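Local coordinates for aminopeptidase N family protein (Idiomarina loihiensis L2TR, PDB 4FGM) that binds zinc through an HExxH-type site and probably acts as a metal-dependent aminopeptidase of the M61 family, at residues Glu217-Ser222 and Glu407-Phe412; Lys331-Thr336 and Tyr571-Glu576; Leu391-Asp396 and Leu456-Val461; Trp427-Gln430 and Ile434-Ser437; Ser437-Asp442 and Glu448-Val453. One frame throughout, in Å; residues are numbered along the deposited sequence.

Contact 1: residues Glu217-Ser222 and Glu407-Phe412; sequences EAPFQS and ELWHEF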
# COMPACT_ATOMS: atom_id res chain seq x y z
N GLU A 217 -22.32 1.34 8.18
CA GLU A 217 -22.68 2.16 7.03
C GLU A 217 -21.57 2.12 5.99
O GLU A 217 -20.39 2.03 6.33
CB GLU A 217 -22.89 3.60 7.50
CG GLU A 217 -23.40 4.54 6.43
CD GLU A 217 -23.86 5.86 7.02
OE1 GLU A 217 -24.40 5.85 8.15
OE2 GLU A 217 -23.70 6.91 6.35
N ALA A 218 -21.94 2.17 4.71
CA ALA A 218 -20.96 2.16 3.62
C ALA A 218 -21.00 3.50 2.90
O ALA A 218 -22.07 4.02 2.60
CB ALA A 218 -21.28 1.04 2.65
N PRO A 219 -19.83 4.10 2.62
CA PRO A 219 -19.78 5.39 1.93
C PRO A 219 -19.93 5.32 0.41
O PRO A 219 -19.89 6.33 -0.27
CB PRO A 219 -18.42 5.95 2.35
CG PRO A 219 -17.58 4.71 2.40
CD PRO A 219 -18.49 3.71 3.11
N PHE A 220 -20.11 4.11 -0.11
CA PHE A 220 -20.26 3.91 -1.55
C PHE A 220 -21.54 3.13 -1.85
O PHE A 220 -22.14 2.55 -0.95
CB PHE A 220 -19.05 3.15 -2.10
CG PHE A 220 -18.63 1.98 -1.24
CD1 PHE A 220 -17.53 2.08 -0.39
CD2 PHE A 220 -19.35 0.78 -1.27
CE1 PHE A 220 -17.16 1.01 0.43
CE2 PHE A 220 -18.99 -0.29 -0.45
CZ PHE A 220 -17.89 -0.18 0.40
N GLN A 221 -21.96 3.12 -3.11
CA GLN A 221 -23.17 2.39 -3.48
C GLN A 221 -22.85 1.07 -4.17
O GLN A 221 -23.73 0.23 -4.36
CB GLN A 221 -24.07 3.24 -4.37
CG GLN A 221 -24.69 4.41 -3.64
CD GLN A 221 -25.55 5.25 -4.55
OE1 GLN A 221 -26.76 5.05 -4.65
NE2 GLN A 221 -24.92 6.20 -5.23
N SER A 222 -21.59 0.90 -4.55
CA SER A 222 -21.12 -0.32 -5.20
C SER A 222 -19.61 -0.28 -5.08
O SER A 222 -19.03 0.79 -4.88
CB SER A 222 -21.54 -0.35 -6.67
OG SER A 222 -20.83 0.61 -7.41
N GLU A 407 -17.19 5.18 15.33
CA GLU A 407 -17.56 6.49 15.84
C GLU A 407 -16.75 7.61 15.22
O GLU A 407 -17.31 8.63 14.82
CB GLU A 407 -17.44 6.50 17.37
CG GLU A 407 -18.48 5.62 18.05
CD GLU A 407 -18.28 5.50 19.54
OE1 GLU A 407 -17.76 6.46 20.15
OE2 GLU A 407 -18.67 4.46 20.12
N LEU A 408 -15.43 7.44 15.13
CA LEU A 408 -14.61 8.49 14.53
C LEU A 408 -15.04 8.71 13.09
O LEU A 408 -15.01 9.83 12.59
CB LEU A 408 -13.12 8.12 14.57
CG LEU A 408 -12.42 8.33 15.91
CD1 LEU A 408 -11.00 7.77 15.85
CD2 LEU A 408 -12.39 9.81 16.25
N TRP A 409 -15.46 7.64 12.42
CA TRP A 409 -15.88 7.77 11.03
C TRP A 409 -17.18 8.56 10.90
O TRP A 409 -17.31 9.41 10.02
CB TRP A 409 -16.07 6.40 10.36
CG TRP A 409 -16.43 6.56 8.92
CD1 TRP A 409 -15.59 6.94 7.90
CD2 TRP A 409 -17.74 6.49 8.35
NE1 TRP A 409 -16.30 7.12 6.74
CE2 TRP A 409 -17.62 6.85 6.98
CE3 TRP A 409 -19.00 6.17 8.86
CZ2 TRP A 409 -18.72 6.89 6.12
CZ3 TRP A 409 -20.10 6.21 8.00
CH2 TRP A 409 -19.95 6.58 6.65
N HIS A 410 -18.15 8.27 11.76
CA HIS A 410 -19.43 8.99 11.71
C HIS A 410 -19.27 10.46 12.09
O HIS A 410 -19.97 11.32 11.57
CB HIS A 410 -20.45 8.32 12.63
CG HIS A 410 -21.05 7.07 12.06
ND1 HIS A 410 -21.96 7.09 11.03
CD2 HIS A 410 -20.85 5.77 12.37
CE1 HIS A 410 -22.31 5.85 10.73
NE2 HIS A 410 -21.64 5.03 11.53
N GLU A 411 -18.34 10.74 12.99
CA GLU A 411 -18.11 12.10 13.44
C GLU A 411 -17.33 12.96 12.45
O GLU A 411 -17.77 14.04 12.07
CB GLU A 411 -17.38 12.12 14.78
CG GLU A 411 -18.26 11.95 15.99
CD GLU A 411 -17.54 12.30 17.28
OE1 GLU A 411 -16.91 13.38 17.34
OE2 GLU A 411 -17.61 11.49 18.23
N PHE A 412 -16.17 12.47 12.04
CA PHE A 412 -15.31 13.24 11.16
C PHE A 412 -15.22 12.76 9.72
O PHE A 412 -14.80 13.51 8.84
CB PHE A 412 -13.91 13.29 11.77
CG PHE A 412 -13.89 13.77 13.19
CD1 PHE A 412 -14.09 15.12 13.48
CD2 PHE A 412 -13.70 12.87 14.24
CE1 PHE A 412 -14.10 15.57 14.80
CE2 PHE A 412 -13.72 13.31 15.56
CZ PHE A 412 -13.91 14.66 15.84
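E217 and P219 meet the indole of W409, and E217 also meets the imidazole of H410. The contact joins two parts of a zinc peptidase fold. Residues 217-222 form the loop between helix 197-215 and strand 222-230. Residues 407-412 lie on helix 401-413, which has a wider pi-type turn at 409-412. E217 stands across the indole at about a right angle. E217 CB and CD lie 3.9 Å from W409 CZ3. The carboxylate comes to the ring edge, and its plane is turned 85° from the indole plane. E217 OE2 is 3.8 Å from W409 CH2. CG of W409 is anti to the backbone N (chi1 -177°), which sends the six-membered ring out toward the loop. P219 adds an apolar touch, with CB 3.9 Å from W409 CZ2. H410 lies beside the indole, and W409 CE3 sits 3.7 Å above the centre of one imidazole face. E217 comes to the imidazole at its edge.

The polar ends are held from outside the two segments. E217 OE1 forms a salt bridge with K414, H410 NE2 hydrogen-bonds the carbonyl of F215, and W409 NE1 hydrogen-bonds T283. F215 and W279 each make an edge-to-face ring contact with W409. The indole is thus fixed by rings as well as by its N-H. The side chain of P219 is about 10 Å from that of the zinc ligand H277. No hydrogen bond links the two segments directly. The shortest approach is E217 OE1 to H410 CE1, 3.3 Å, near the imidazole plane.

Contact 2: residues Lys331-Thr336 and Tyr571-Glu576; sequences KLLGDT and YVLSVE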
# COMPACT_ATOMS: atom_id res chain seq x y z
N LYS A 331 0.86 -15.22 13.93
CA LYS A 331 2.12 -15.32 13.21
C LYS A 331 2.30 -13.98 12.51
O LYS A 331 3.38 -13.39 12.54
CB LYS A 331 2.08 -16.44 12.18
CG LYS A 331 3.33 -16.47 11.30
CD LYS A 331 3.15 -17.37 10.09
CE LYS A 331 4.27 -17.17 9.08
NZ LYS A 331 4.08 -17.99 7.85
N LEU A 332 1.22 -13.48 11.91
CA LEU A 332 1.25 -12.20 11.22
C LEU A 332 1.58 -11.08 12.20
O LEU A 332 2.29 -10.13 11.86
CB LEU A 332 -0.10 -11.92 10.55
CG LEU A 332 -0.47 -12.78 9.33
CD1 LEU A 332 -1.92 -12.52 8.92
CD2 LEU A 332 0.49 -12.47 8.18
N LEU A 333 1.06 -11.20 13.43
CA LEU A 333 1.30 -10.19 14.46
C LEU A 333 2.77 -10.21 14.86
O LEU A 333 3.41 -9.17 14.99
CB LEU A 333 0.43 -10.46 15.69
CG LEU A 333 -0.27 -9.25 16.32
CD1 LEU A 333 -0.87 -9.66 17.66
CD2 LEU A 333 0.71 -8.11 16.50
N GLY A 334 3.29 -11.41 15.07
CA GLY A 334 4.69 -11.54 15.44
C GLY A 334 5.59 -11.02 14.34
O GLY A 334 6.64 -10.44 14.62
N ASP A 335 5.18 -11.21 13.08
CA ASP A 335 5.97 -10.72 11.95
C ASP A 335 6.12 -9.21 12.09
O ASP A 335 7.23 -8.68 12.06
CB ASP A 335 5.28 -11.03 10.61
CG ASP A 335 5.50 -12.47 10.14
OD1 ASP A 335 6.26 -13.21 10.79
OD2 ASP A 335 4.89 -12.86 9.12
N THR A 336 4.99 -8.54 12.25
CA THR A 336 4.96 -7.09 12.39
C THR A 336 5.80 -6.66 13.59
O THR A 336 6.60 -5.72 13.50
CB THR A 336 3.52 -6.57 12.59
OG1 THR A 336 2.72 -6.92 11.46
CG2 THR A 336 3.52 -5.06 12.76
N TYR A 571 10.02 -12.38 17.13
CA TYR A 571 9.06 -12.35 18.22
C TYR A 571 7.96 -13.36 17.89
O TYR A 571 7.12 -13.12 17.02
CB TYR A 571 8.45 -10.94 18.38
CG TYR A 571 9.39 -9.94 19.03
CD1 TYR A 571 10.62 -9.62 18.44
CD2 TYR A 571 9.06 -9.34 20.25
CE1 TYR A 571 11.50 -8.72 19.06
CE2 TYR A 571 9.94 -8.45 20.87
CZ TYR A 571 11.15 -8.15 20.27
OH TYR A 571 12.04 -7.29 20.89
N VAL A 572 7.98 -14.50 18.56
CA VAL A 572 6.99 -15.54 18.33
C VAL A 572 5.85 -15.40 19.35
O VAL A 572 6.08 -15.38 20.56
CB VAL A 572 7.63 -16.94 18.44
CG1 VAL A 572 6.57 -18.03 18.31
CG2 VAL A 572 8.69 -17.10 17.36
N LEU A 573 4.62 -15.30 18.84
CA LEU A 573 3.44 -15.14 19.69
C LEU A 573 2.56 -16.38 19.71
O LEU A 573 2.29 -16.99 18.68
CB LEU A 573 2.61 -13.95 19.22
CG LEU A 573 2.92 -12.59 19.87
CD1 LEU A 573 4.41 -12.33 19.86
CD2 LEU A 573 2.18 -11.50 19.12
N SER A 574 2.11 -16.73 20.91
CA SER A 574 1.25 -17.89 21.10
C SER A 574 0.27 -17.68 22.25
O SER A 574 0.57 -16.98 23.22
CB SER A 574 2.09 -19.14 21.36
OG SER A 574 2.99 -18.93 22.43
N VAL A 575 -0.90 -18.28 22.13
CA VAL A 575 -1.91 -18.18 23.17
C VAL A 575 -1.70 -19.33 24.15
O VAL A 575 -1.75 -20.50 23.76
CB VAL A 575 -3.34 -18.24 22.57
CG1 VAL A 575 -3.37 -19.22 21.41
CG2 VAL A 575 -4.34 -18.66 23.63
N GLU A 576 -1.43 -19.00 25.41
CA GLU A 576 -1.20 -20.01 26.43
C GLU A 576 -2.32 -20.04 27.48
O GLU A 576 -2.47 -21.02 28.21
CB GLU A 576 0.15 -19.76 27.12
CG GLU A 576 1.37 -20.24 26.33
CD GLU A 576 1.62 -21.73 26.48
OE1 GLU A 576 1.62 -22.22 27.63
OE2 GLU A 576 1.84 -22.42 25.46
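L573 has chi1 of -91° and L333 has chi1 of -136°, both away from the usual staggered values, and with these torsions their methyl groups meet. L573 CD2 lies 3.8 Å from L333 CD1 and 4.0 Å from L333 CB. The two side chains run at a slant to each other. L573 CD2 also reaches toward the helix backbone, 4.2 Å from G334 N.

The contact sets helix 326-342 against strand 570-575. The strand pairs antiparallel with strand 461-466 in a two-stranded sheet. The axes of segments 331-336 and 571-575 come within 7.1 Å, and their directions are 151° apart, so they run roughly antiparallel. G334 is where the backbones come close. Its CA is 3.3 Å from Y571 O, and the two CA atoms are 5.2 Å apart. Glycine has no side chain, and this lets the strand carbonyl sit against the helix.

S338, one turn further along the helix, adds a polar tie. Its OG hydrogen-bonds Y571 N and G334 O. L385 of helix 378-394 and W584 also pack on L333. The contact itself rests on leucine methyl packing and on a glycine CA against a carbonyl oxygen. It has no direct hydrogen bond, so the polar tie comes from S338.

Contact 3: residues Leu391-Asp396 and Leu456-Val461; sequences LRLQSD and LQNFGV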
# COMPACT_ATOMS: atom_id res chain seq x y z
N LEU A 391 -8.03 -0.19 25.57
CA LEU A 391 -9.43 0.23 25.64
C LEU A 391 -10.31 -0.90 26.16
O LEU A 391 -11.29 -0.66 26.87
CB LEU A 391 -9.91 0.67 24.25
CG LEU A 391 -9.86 2.16 23.89
CD1 LEU A 391 -8.72 2.88 24.58
CD2 LEU A 391 -9.73 2.29 22.38
N ARG A 392 -9.98 -2.13 25.81
CA ARG A 392 -10.77 -3.26 26.26
C ARG A 392 -10.65 -3.47 27.76
O ARG A 392 -11.66 -3.65 28.45
CB ARG A 392 -10.35 -4.54 25.51
CG ARG A 392 -10.68 -4.49 24.02
CD ARG A 392 -10.19 -5.72 23.28
NE ARG A 392 -10.35 -5.57 21.84
CZ ARG A 392 -11.05 -6.42 21.07
NH1 ARG A 392 -11.66 -7.47 21.61
NH2 ARG A 392 -11.13 -6.21 19.77
N LEU A 393 -9.43 -3.42 28.29
CA LEU A 393 -9.22 -3.60 29.72
C LEU A 393 -9.80 -2.45 30.54
O LEU A 393 -10.35 -2.66 31.61
CB LEU A 393 -7.72 -3.74 30.00
CG LEU A 393 -6.99 -4.88 29.30
CD1 LEU A 393 -5.50 -4.78 29.56
CD2 LEU A 393 -7.54 -6.22 29.78
N GLN A 394 -9.68 -1.23 30.01
CA GLN A 394 -10.17 -0.04 30.69
C GLN A 394 -11.68 0.15 30.66
O GLN A 394 -12.22 0.97 31.41
CB GLN A 394 -9.49 1.20 30.10
CG GLN A 394 -8.06 1.41 30.58
CD GLN A 394 -7.43 2.65 29.97
OE1 GLN A 394 -8.09 3.68 29.80
NE2 GLN A 394 -6.14 2.56 29.65
N SER A 395 -12.36 -0.60 29.81
CA SER A 395 -13.82 -0.51 29.69
C SER A 395 -14.42 -1.88 29.95
O SER A 395 -15.58 -2.15 29.64
CB SER A 395 -14.21 -0.03 28.29
OG SER A 395 -13.86 -0.99 27.30
N ASP A 396 -13.60 -2.75 30.54
CA ASP A 396 -14.00 -4.12 30.83
C ASP A 396 -14.63 -4.75 29.59
O ASP A 396 -15.73 -5.30 29.63
CB ASP A 396 -14.96 -4.16 32.02
CG ASP A 396 -14.93 -5.50 32.73
OD1 ASP A 396 -13.82 -6.03 32.95
OD2 ASP A 396 -16.01 -6.03 33.07
N LEU A 456 -0.26 -8.07 26.25
CA LEU A 456 -0.63 -9.35 25.64
C LEU A 456 -0.78 -10.46 26.67
O LEU A 456 -1.55 -11.41 26.48
CB LEU A 456 0.41 -9.75 24.59
CG LEU A 456 0.38 -8.91 23.31
CD1 LEU A 456 1.73 -8.96 22.60
CD2 LEU A 456 -0.74 -9.41 22.41
N GLN A 457 -0.04 -10.33 27.77
CA GLN A 457 -0.09 -11.31 28.83
C GLN A 457 -1.49 -11.25 29.46
O GLN A 457 -2.07 -12.27 29.83
CB GLN A 457 0.98 -11.00 29.87
CG GLN A 457 1.67 -12.23 30.43
CD GLN A 457 2.96 -11.89 31.16
OE1 GLN A 457 2.94 -11.23 32.19
NE2 GLN A 457 4.08 -12.34 30.61
N ASN A 458 -2.02 -10.04 29.56
CA ASN A 458 -3.34 -9.84 30.13
C ASN A 458 -4.43 -10.50 29.31
O ASN A 458 -5.57 -10.62 29.75
CB ASN A 458 -3.65 -8.35 30.27
CG ASN A 458 -2.94 -7.72 31.45
OD1 ASN A 458 -2.96 -8.26 32.55
ND2 ASN A 458 -2.32 -6.56 31.23
N PHE A 459 -4.09 -10.94 28.10
CA PHE A 459 -5.06 -11.61 27.24
C PHE A 459 -4.66 -13.04 26.99
O PHE A 459 -5.21 -13.70 26.11
CB PHE A 459 -5.22 -10.87 25.91
CG PHE A 459 -6.02 -9.60 26.03
CD1 PHE A 459 -5.45 -8.45 26.57
CD2 PHE A 459 -7.33 -9.55 25.57
CE1 PHE A 459 -6.19 -7.27 26.67
CE2 PHE A 459 -8.07 -8.37 25.67
CZ PHE A 459 -7.50 -7.23 26.21
N GLY A 460 -3.70 -13.53 27.77
CA GLY A 460 -3.26 -14.91 27.64
C GLY A 460 -2.31 -15.20 26.49
O GLY A 460 -2.17 -16.35 26.08
N VAL A 461 -1.65 -14.16 25.99
CA VAL A 461 -0.70 -14.34 24.89
C VAL A 461 0.74 -14.25 25.39
O VAL A 461 1.16 -13.25 25.96
CB VAL A 461 -0.89 -13.28 23.80
CG1 VAL A 461 0.04 -13.59 22.62
CG2 VAL A 461 -2.34 -13.23 23.35
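A Schellman motif ends helix 453-457, and the turn that forms it packs on the C-terminal part of helix 378-394. N458 and F459 of this turn meet R392 and L393. G460 has positive phi and is the C-prime residue. V461 N bonds to L456 O at 2.8 Å, and G460 N bonds to Q457 O. L456 O also accepts from F459 N, and the two donors reach it from opposite faces of the carbonyl plane. Residues 457-460 make a type I beta turn. This backbone fixes the place from which F459 reaches across.

F459 has CG anti to its carbonyl carbon (chi1 -75°), and its ring extends toward helix 378-394. L393 and F459 run past each other in opposite directions. L393 CD2 is 3.5 Å from F459 CE1, and L393 CG is 3.6 Å from the same atom. The approach is oblique to the ring. R392 meets the ring at its edge, with CB near the ring plane and 4.0 Å from F459 CZ. Its extended chain carries the guanidinium onward, and that plane is turned 76° from the phenyl plane. NE forms a salt bridge with D388, one turn back on the same helix. L389 of that helix also touches F459.

At the end of helix 378-394, S395 OG donates to L391 O at 2.6 Å, with the donor tilted 25° from the carbonyl plane. N458 meets L393 where both are partly exposed. N458 ND2 lies 4.0 Å from L393 CD1.

Contact 4: residues Trp427-Gln430 and Ile434-Ser437; sequences WLNQ and IDIS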
# COMPACT_ATOMS: atom_id res chain seq x y z
N TRP A 427 -9.73 13.17 21.22
CA TRP A 427 -11.01 12.48 21.18
C TRP A 427 -11.01 11.35 22.21
O TRP A 427 -12.03 11.07 22.85
CB TRP A 427 -11.25 11.89 19.79
CG TRP A 427 -12.63 11.35 19.59
CD1 TRP A 427 -13.73 12.05 19.18
CD2 TRP A 427 -13.07 10.00 19.81
NE1 TRP A 427 -14.83 11.21 19.13
CE2 TRP A 427 -14.45 9.96 19.51
CE3 TRP A 427 -12.42 8.83 20.23
CZ2 TRP A 427 -15.20 8.78 19.63
CZ3 TRP A 427 -13.17 7.66 20.34
CH2 TRP A 427 -14.54 7.65 20.04
N LEU A 428 -9.87 10.71 22.39
CA LEU A 428 -9.76 9.62 23.36
C LEU A 428 -9.58 10.18 24.77
O LEU A 428 -10.08 9.59 25.74
CB LEU A 428 -8.59 8.71 22.99
CG LEU A 428 -8.78 7.87 21.72
CD1 LEU A 428 -7.44 7.33 21.22
CD2 LEU A 428 -9.75 6.74 22.01
N ASN A 429 -8.89 11.30 24.90
CA ASN A 429 -8.67 11.91 26.21
C ASN A 429 -9.94 12.53 26.81
O ASN A 429 -9.98 12.85 28.00
CB ASN A 429 -7.56 12.96 26.15
CG ASN A 429 -6.17 12.34 26.07
OD1 ASN A 429 -5.99 11.16 26.38
ND2 ASN A 429 -5.19 13.14 25.67
N GLN A 430 -10.96 12.70 25.98
CA GLN A 430 -12.23 13.25 26.44
C GLN A 430 -13.31 12.18 26.36
O GLN A 430 -14.50 12.49 26.29
CB GLN A 430 -12.63 14.47 25.59
CG GLN A 430 -11.77 15.74 25.80
CD GLN A 430 -12.04 16.46 27.13
OE1 GLN A 430 -13.18 16.54 27.59
NE2 GLN A 430 -10.98 17.01 27.72
N ILE A 434 -11.67 6.23 30.16
CA ILE A 434 -10.43 5.74 29.58
C ILE A 434 -9.36 6.82 29.50
O ILE A 434 -9.64 7.98 29.20
CB ILE A 434 -10.64 5.17 28.16
CG1 ILE A 434 -11.23 6.25 27.26
CG2 ILE A 434 -11.56 3.96 28.21
CD1 ILE A 434 -10.60 6.30 25.90
N ASP A 435 -8.12 6.41 29.77
CA ASP A 435 -6.97 7.31 29.73
C ASP A 435 -5.81 6.58 29.04
O ASP A 435 -5.27 5.62 29.57
CB ASP A 435 -6.55 7.71 31.14
CG ASP A 435 -5.41 8.72 31.14
OD1 ASP A 435 -4.58 8.69 32.08
OD2 ASP A 435 -5.34 9.55 30.21
N ILE A 436 -5.46 7.05 27.85
CA ILE A 436 -4.37 6.46 27.08
C ILE A 436 -3.41 7.56 26.63
O ILE A 436 -2.50 7.31 25.85
CB ILE A 436 -4.89 5.69 25.83
CG1 ILE A 436 -5.92 6.53 25.06
CG2 ILE A 436 -5.53 4.37 26.25
CD1 ILE A 436 -5.32 7.70 24.31
N SER A 437 -3.63 8.76 27.15
CA SER A 437 -2.83 9.93 26.82
C SER A 437 -1.31 9.77 26.88
O SER A 437 -0.62 9.98 25.88
CB SER A 437 -3.24 11.12 27.69
OG SER A 437 -2.56 12.30 27.29
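L428 makes the apolar part of the contact with I434 and I436. Its CB is 3.7 Å from I436 CD1, and its CD1 is 3.8 Å from the same methyl. On the other branch, L428 CD2 lies 4.0 Å from I434 CD1. Each isoleucine crosses L428 at a slant. In I436, CG1 sits between the backbone N and the carbonyl carbon (chi1 47°), and CD1 is turned toward L428. I434 CD1 also rests 3.3 Å from the carbonyl oxygen L428 O. M390 and L391 of helix 378-394 pack against I436, so its side chain is buried between helices.

The amide of N429 lies close to S437. N429 ND2 is 3.2 Å from S437 OG. N429 OD1 makes a short approach to the serine carbon, 3.0 Å from S437 CB. CG of N429 is anti to the carbonyl carbon (chi1 -76°), which brings the amide over the start of the next helix. Beyond the two segments, D435 N hydrogen-bonds Q394 OE1 of helix 378-394.

Two consecutive helices are joined here by a short loop. Helix 423-429 ends, Q430 is the first residue to leave helical angles, and the chain turns back to I436. I436 takes the N-cap position of helix 437-445.

Contact 5: residues Ser437-Asp442 and Glu448-Val453; sequences SDFLKD and ESLSLV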
# COMPACT_ATOMS: atom_id res chain seq x y z
N SER A 437 -3.63 8.76 27.15
CA SER A 437 -2.83 9.93 26.82
C SER A 437 -1.31 9.77 26.88
O SER A 437 -0.62 9.98 25.88
CB SER A 437 -3.24 11.12 27.69
OG SER A 437 -2.56 12.30 27.29
N ASP A 438 -0.78 9.43 28.05
CA ASP A 438 0.67 9.29 28.17
C ASP A 438 1.22 8.25 27.20
O ASP A 438 2.25 8.47 26.57
CB ASP A 438 1.07 8.92 29.61
CG ASP A 438 0.87 10.06 30.57
OD1 ASP A 438 0.93 11.23 30.13
OD2 ASP A 438 0.65 9.80 31.78
N PHE A 439 0.53 7.13 27.08
CA PHE A 439 0.98 6.09 26.18
C PHE A 439 1.04 6.55 24.72
O PHE A 439 2.08 6.42 24.07
CB PHE A 439 0.07 4.88 26.25
CG PHE A 439 0.10 4.05 25.01
CD1 PHE A 439 1.18 3.22 24.73
CD2 PHE A 439 -0.93 4.14 24.08
CE1 PHE A 439 1.25 2.51 23.53
CE2 PHE A 439 -0.88 3.44 22.87
CZ PHE A 439 0.22 2.61 22.60
N LEU A 440 -0.08 7.08 24.23
CA LEU A 440 -0.17 7.52 22.84
C LEU A 440 0.81 8.64 22.49
O LEU A 440 1.36 8.66 21.38
CB LEU A 440 -1.61 7.94 22.52
CG LEU A 440 -1.93 8.08 21.02
CD1 LEU A 440 -1.78 6.73 20.33
CD2 LEU A 440 -3.34 8.59 20.83
N LYS A 441 1.04 9.58 23.41
CA LYS A 441 1.98 10.67 23.15
C LYS A 441 3.40 10.12 22.99
O LYS A 441 4.17 10.60 22.15
CB LYS A 441 1.97 11.70 24.28
CG LYS A 441 0.89 12.75 24.17
CD LYS A 441 1.05 13.79 25.27
CE LYS A 441 -0.10 14.77 25.29
NZ LYS A 441 0.01 15.69 26.46
N ASP A 442 3.76 9.13 23.80
CA ASP A 442 5.09 8.55 23.71
C ASP A 442 5.19 7.71 22.45
O ASP A 442 6.21 7.71 21.77
CB ASP A 442 5.40 7.67 24.94
CG ASP A 442 5.52 8.48 26.22
OD1 ASP A 442 5.83 9.69 26.15
OD2 ASP A 442 5.30 7.90 27.31
N GLU A 448 11.24 5.26 20.85
CA GLU A 448 11.54 4.10 21.68
C GLU A 448 10.60 2.94 21.35
O GLU A 448 9.68 3.10 20.54
CB GLU A 448 11.37 4.48 23.15
CG GLU A 448 10.02 5.13 23.45
CD GLU A 448 10.00 5.90 24.76
OE1 GLU A 448 11.06 6.41 25.17
OE2 GLU A 448 8.91 6.03 25.36
N SER A 449 10.83 1.79 21.96
CA SER A 449 9.99 0.62 21.73
C SER A 449 8.70 0.72 22.53
O SER A 449 8.63 1.44 23.53
CB SER A 449 10.72 -0.66 22.14
OG SER A 449 11.89 -0.86 21.38
N LEU A 450 7.67 0.02 22.07
CA LEU A 450 6.39 0.01 22.77
C LEU A 450 6.39 -1.23 23.65
O LEU A 450 7.04 -2.23 23.33
CB LEU A 450 5.22 -0.08 21.78
CG LEU A 450 5.03 1.02 20.74
CD1 LEU A 450 3.86 0.65 19.85
CD2 LEU A 450 4.78 2.35 21.41
N SER A 451 5.66 -1.18 24.76
CA SER A 451 5.58 -2.31 25.67
C SER A 451 4.28 -3.06 25.41
O SER A 451 3.21 -2.58 25.77
CB SER A 451 5.58 -1.80 27.11
OG SER A 451 6.43 -0.68 27.25
N LEU A 452 4.37 -4.22 24.78
CA LEU A 452 3.18 -5.02 24.48
C LEU A 452 3.17 -6.35 25.21
O LEU A 452 2.15 -7.05 25.23
CB LEU A 452 3.04 -5.29 22.98
CG LEU A 452 2.70 -4.15 22.01
CD1 LEU A 452 1.74 -3.18 22.69
CD2 LEU A 452 3.96 -3.43 21.59
N VAL A 453 4.30 -6.70 25.81
CA VAL A 453 4.41 -7.97 26.53
C VAL A 453 3.38 -8.10 27.65
O VAL A 453 2.66 -9.09 27.73
CB VAL A 453 5.82 -8.15 27.13
CG1 VAL A 453 5.96 -9.54 27.72
CG2 VAL A 453 6.88 -7.92 26.06
O HOH W 1 7.70 5.50 20.85
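A water bridges the carbonyl oxygens D442 O and E448 O. It is 2.8 Å from D442 O and 3.1 Å from E448 O, in positions where it could donate to each. More acceptors lie within its reach than it has protons, so the two bonds need not both be filled at once. K379 of helix 378-394 also hydrogen-bonds E448 O through its NZ.

The bridge joins the last turn of helix 437-445 to the loop that leads to helix 453-457. Here the chain turns back alongside the helix it has just left. F439 projects from the helix with CG anti to the backbone N (chi1 156°). It meets L450 of the loop at about a right angle. L450 CD2 is 4.1 Å from F439 CE1, oblique to the ring. S386, L387 and M390 of helix 378-394 also touch the F439 side chain.

Two acidic groups lie near each other at this partly exposed site. D442 OD2 and E448 OE2 are 4.5 Å apart, and like charge probably disfavours a closer approach. E448 OE2 accepts a weak hydrogen bond from N446, and it lies 3.9 Å from D442 CB.

How the contacts relate
Helices 378-394, 401-413, 423-429, 437-445 and 453-457 come in succession and carry most of these contacts. Contact 5 starts where contact 4 ends, at S437. Both lie between the segments of contact 3, which lies between those of contact 2. The centres of contacts 3, 4 and 5 are about 14 to 17 Å apart. Helix 378-394 also touches residues of contacts 2, 4 and 5. Contact 1 joins helix 401-413 to a loop near the zinc site and touches contact 4 through a probable W427 to E411 hydrogen bond. Contact 2 lies about 32 Å from contact 1, centre to centre. Its strand returns to the helices after the intervening antiparallel sheet, probably the PDZ domain.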